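Local coordinates for enterobactin synthetase component F-related protein (Vibrio cholerae serotype O1, PDB 4OXI), which is an adenylation-domain enzyme that binds glycyl-adenosine-5'-phosphate and probably uses ATP to activate glycine in a pathway modifying lipopolysaccharide, at residues R489-A493 with H494-I498; E407-P410 with E411-G415. All blocks are in the same frame, centred on the assembly; numbering follows the deposited sequence.

Interaction 1: residues R489-A493 with H494-I498; sequences RVTQA and HSVAI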
loop_
_atom_site.group_PDB
_atom_site.type_symbol
_atom_site.label_atom_id
_atom_site.label_comp_id
_atom_site.label_asym_id
_atom_site.label_seq_id
_atom_site.Cartn_x
_atom_site.Cartn_y
_atom_site.Cartn_z
ATOM N N ARG A 489 11.990 -4.495 -25.182
ATOM C CA ARG A 489 13.184 -3.657 -25.304
ATOM C C ARG A 489 14.459 -4.484 -25.203
ATOM O O ARG A 489 15.361 -4.362 -26.029
ATOM C CB ARG A 489 13.226 -2.611 -24.186
ATOM C CG ARG A 489 12.561 -1.285 -24.503
ATOM C CD ARG A 489 13.240 -0.147 -23.726
ATOM N NE ARG A 489 13.407 -0.456 -22.305
ATOM C CZ ARG A 489 12.506 -0.179 -21.362
ATOM N NH1 ARG A 489 12.748 -0.493 -20.096
ATOM N NH2 ARG A 489 11.365 0.419 -21.675
ATOM N N VAL A 490 14.522 -5.315 -24.166
ATOM C CA VAL A 490 15.721 -6.062 -23.829
ATOM C C VAL A 490 15.994 -7.196 -24.831
ATOM O O VAL A 490 17.139 -7.459 -25.182
ATOM C CB VAL A 490 15.624 -6.605 -22.387
ATOM C CG1 VAL A 490 16.741 -7.569 -22.098
ATOM C CG2 VAL A 490 15.631 -5.455 -21.376
ATOM N N THR A 491 14.945 -7.856 -25.307
ATOM C CA THR A 491 15.138 -8.952 -26.245
ATOM C C THR A 491 15.099 -8.543 -27.711
ATOM O O THR A 491 15.608 -9.270 -28.560
ATOM C CB THR A 491 14.112 -10.071 -26.028
ATOM O OG1 THR A 491 12.809 -9.610 -26.408
ATOM C CG2 THR A 491 14.117 -10.507 -24.565
ATOM N N GLN A 492 14.488 -7.397 -28.007
ATOM C CA GLN A 492 14.282 -6.954 -29.390
ATOM C C GLN A 492 13.427 -7.945 -30.178
ATOM O O GLN A 492 13.397 -7.908 -31.410
ATOM C CB GLN A 492 15.619 -6.700 -30.118
ATOM C CG GLN A 492 16.393 -5.471 -29.624
ATOM C CD GLN A 492 15.577 -4.196 -29.728
ATOM O OE1 GLN A 492 15.144 -3.808 -30.816
ATOM N NE2 GLN A 492 15.353 -3.541 -28.589
ATOM N N ALA A 493 12.726 -8.823 -29.459
ATOM C CA ALA A 493 11.822 -9.790 -30.077
ATOM C C ALA A 493 10.633 -9.127 -30.776
ATOM O O ALA A 493 10.171 -8.062 -30.371
ATOM C CB ALA A 493 11.324 -10.792 -29.033
ATOM N N HIS A 494 10.127 -9.778 -31.816
ATOM C CA HIS A 494 8.964 -9.286 -32.539
ATOM C C HIS A 494 7.694 -9.591 -31.758
ATOM O O HIS A 494 6.748 -8.802 -31.730
ATOM C CB HIS A 494 8.877 -9.954 -33.911
ATOM C CG HIS A 494 7.707 -9.497 -34.725
ATOM N ND1 HIS A 494 6.498 -10.163 -34.738
ATOM C CD2 HIS A 494 7.552 -8.423 -35.538
ATOM C CE1 HIS A 494 5.653 -9.524 -35.528
ATOM N NE2 HIS A 494 6.267 -8.464 -36.026
ATOM N N SER A 495 7.684 -10.756 -31.126
ATOM C CA SER A 495 6.510 -11.243 -30.427
ATOM C C SER A 495 6.877 -11.635 -28.986
ATOM O O SER A 495 7.891 -12.310 -28.753
ATOM C CB SER A 495 5.927 -12.423 -31.205
ATOM O OG SER A 495 4.864 -13.027 -30.494
ATOM N N VAL A 496 6.073 -11.186 -28.021
ATOM C CA VAL A 496 6.347 -11.406 -26.594
ATOM C C VAL A 496 5.041 -11.547 -25.820
ATOM O O VAL A 496 4.124 -10.751 -26.011
ATOM C CB VAL A 496 7.099 -10.216 -25.960
ATOM C CG1 VAL A 496 7.183 -10.382 -24.455
ATOM C CG2 VAL A 496 8.481 -10.046 -26.537
ATOM N N ALA A 497 4.953 -12.553 -24.952
ATOM C CA ALA A 497 3.819 -12.678 -24.033
ATOM C C ALA A 497 4.314 -12.863 -22.598
ATOM O O ALA A 497 5.265 -13.626 -22.360
ATOM C CB ALA A 497 2.928 -13.842 -24.432
ATOM N N ILE A 498 3.692 -12.164 -21.649
ATOM C CA ILE A 498 4.043 -12.325 -20.240
ATOM C C ILE A 498 2.883 -13.035 -19.553
ATOM O O ILE A 498 1.741 -12.605 -19.663
ATOM C CB ILE A 498 4.326 -10.978 -19.552
ATOM C CG1 ILE A 498 5.342 -10.169 -20.347
ATOM C CG2 ILE A 498 4.815 -11.189 -18.124
ATOM C CD1 ILE A 498 6.776 -10.754 -20.356
#
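The turn that carries the chain out of helix 480-491 and into strand 496-500 contains a small apolar contact, the methyl of A493 against CG2 of V496, 3.9 Å apart. V496 holds CG1 anti to its backbone nitrogen (chi1 172°), a torsion that puts CG2 beside that nitrogen, on the side where A493 lies. On the helix side, the hydroxyl oxygen T491 OG1 accepts the backbone N-H of A493 at 3.2 Å, which makes an ST turn, and it is also hydrogen-bonded to the carbonyl oxygen of V487, one turn back. Q492, the first residue to leave helical geometry, has a positive phi (61°). Its side chain folds back along the last turn, where NE2 donates to R489 O at 2.7 Å, with the donor tilted 19° from the carbonyl plane. In this helix-to-strand connection V496, at the start of an edge strand of the sheet 496-500, 512-516 and 543-546, packs on E484 and R488 of the helix just left. Beyond the turn, D517 OD2 accepts the backbone N-H of S495, and that of H494 weakly, while R488 NH1 is hydrogen-bonded to H494 O.

Interaction 2: residues E407-P410 with E411-G415; sequences ESAP and EGYRG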
loop_
_atom_site.group_PDB
_atom_site.type_symbol
_atom_site.label_atom_id
_atom_site.label_comp_id
_atom_site.label_asym_id
_atom_site.label_seq_id
_atom_site.Cartn_x
_atom_site.Cartn_y
_atom_site.Cartn_z
ATOM N N GLU A 407 -27.101 2.187 -5.280
ATOM C CA GLU A 407 -28.369 2.172 -4.549
ATOM C C GLU A 407 -29.574 1.933 -5.464
ATOM O O GLU A 407 -30.632 1.525 -4.992
ATOM C CB GLU A 407 -28.565 3.503 -3.822
ATOM C CG GLU A 407 -27.495 3.839 -2.769
ATOM C CD GLU A 407 -26.120 4.243 -3.351
ATOM O OE1 GLU A 407 -26.003 4.517 -4.576
ATOM O OE2 GLU A 407 -25.144 4.276 -2.563
ATOM N N SER A 408 -29.410 2.207 -6.759
ATOM C CA SER A 408 -30.477 2.045 -7.749
ATOM C C SER A 408 -30.330 0.765 -8.575
ATOM O O SER A 408 -31.262 0.344 -9.254
ATOM C CB SER A 408 -30.500 3.234 -8.715
ATOM O OG SER A 408 -30.730 4.451 -8.038
ATOM N N ALA A 409 -29.152 0.156 -8.539
ATOM C CA ALA A 409 -28.903 -1.005 -9.385
ATOM C C ALA A 409 -29.701 -2.214 -8.911
ATOM O O ALA A 409 -29.757 -2.491 -7.721
ATOM C CB ALA A 409 -27.426 -1.329 -9.414
ATOM N N PRO A 410 -30.302 -2.951 -9.855
ATOM C CA PRO A 410 -31.145 -4.109 -9.533
ATOM C C PRO A 410 -30.311 -5.364 -9.318
ATOM O O PRO A 410 -29.141 -5.384 -9.700
ATOM C CB PRO A 410 -31.990 -4.271 -10.799
ATOM C CG PRO A 410 -31.062 -3.815 -11.910
ATOM C CD PRO A 410 -30.236 -2.692 -11.309
ATOM N N GLU A 411 -30.914 -6.386 -8.719
ATOM C CA GLU A 411 -30.262 -7.679 -8.533
ATOM C C GLU A 411 -29.648 -8.148 -9.845
ATOM O O GLU A 411 -30.253 -7.988 -10.906
ATOM C CB GLU A 411 -31.266 -8.721 -8.010
ATOM C CG GLU A 411 -30.788 -10.190 -8.095
ATOM C CD GLU A 411 -29.912 -10.610 -6.919
ATOM O OE1 GLU A 411 -29.710 -9.787 -6.002
ATOM O OE2 GLU A 411 -29.426 -11.764 -6.898
ATOM N N GLY A 412 -28.435 -8.695 -9.760
ATOM C CA GLY A 412 -27.735 -9.248 -10.910
ATOM C C GLY A 412 -27.031 -8.260 -11.827
ATOM O O GLY A 412 -26.340 -8.673 -12.762
ATOM N N TYR A 413 -27.208 -6.962 -11.587
ATOM C CA TYR A 413 -26.575 -5.945 -12.430
ATOM C C TYR A 413 -25.055 -6.132 -12.477
ATOM O O TYR A 413 -24.424 -6.429 -11.460
ATOM C CB TYR A 413 -26.913 -4.547 -11.931
ATOM C CG TYR A 413 -26.786 -3.488 -12.993
ATOM C CD1 TYR A 413 -27.763 -3.337 -13.969
ATOM C CD2 TYR A 413 -25.692 -2.634 -13.023
ATOM C CE1 TYR A 413 -27.655 -2.368 -14.946
ATOM C CE2 TYR A 413 -25.576 -1.660 -13.996
ATOM C CZ TYR A 413 -26.559 -1.533 -14.956
ATOM O OH TYR A 413 -26.443 -0.561 -15.923
ATOM N N ARG A 414 -24.478 -5.944 -13.658
ATOM C CA ARG A 414 -23.116 -6.382 -13.925
ATOM C C ARG A 414 -22.384 -5.319 -14.736
ATOM O O ARG A 414 -22.982 -4.670 -15.594
ATOM C CB ARG A 414 -23.160 -7.706 -14.701
ATOM C CG ARG A 414 -21.826 -8.424 -14.856
ATOM C CD ARG A 414 -21.954 -9.666 -15.755
ATOM N NE ARG A 414 -20.724 -10.459 -15.752
ATOM C CZ ARG A 414 -19.656 -10.192 -16.503
ATOM N NH1 ARG A 414 -19.665 -9.150 -17.331
ATOM N NH2 ARG A 414 -18.574 -10.963 -16.425
ATOM N N GLY A 415 -21.096 -5.132 -14.454
ATOM C CA GLY A 415 -20.285 -4.190 -15.208
ATOM C C GLY A 415 -19.072 -3.682 -14.443
ATOM O O GLY A 415 -18.663 -4.263 -13.428
#
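P410 O accepts the backbone N-H of Y413 at 3.1 Å, the bond that closes a type II beta turn running from P410 to Y413. The N-H points well at the oxygen (157°) but arrives 32° out of the carbonyl plane. G412 occupies the third position of the turn with a positive phi, which favours glycine, as is usual at that position of a type II turn. Next to this bond the side chains of the first and last turn residues meet: P410 CD and CG lie obliquely against the tyrosine ring at CD1, with P410 CD 3.7 Å from Y413 CD1 and CG 3.9 Å from it. Y413 carries CG anti to its backbone nitrogen (chi1 -157°), which sets the ring alongside the proline, while its CB packs on the methyl of A409 at 4.1 Å. The phenol oxygen, at the far end of the ring, is hydrogen-bonded to E402 OE1. E411, at the exposed corner, bends at chi2, and its OE1 accepts the backbone N-H of N458. The turn lies in the connection from strand 403-405 to strand 416-419: A409, P410 and Y413 all pack on M404 of the first strand, and backbone bonds from G412 and Y413 to K456 tie it to strand 445-457.

Both are local contacts at places where the chain passes between elements of secondary structure, from a helix to a strand in interaction 1 and from one strand to another in interaction 2. They are separate features: their centres are 41 Å apart, their nearest atoms about 21 Å, and each centre lies 30 Å from the centre of the chain. Interaction 2 comes first in sequence. The 21 residues lining the glycyl-adenosine-5'-phosphate pocket fall between 266 and 477; 489-498 lies beyond that span, and for 407-415, which falls within it, no part in the pocket is implied.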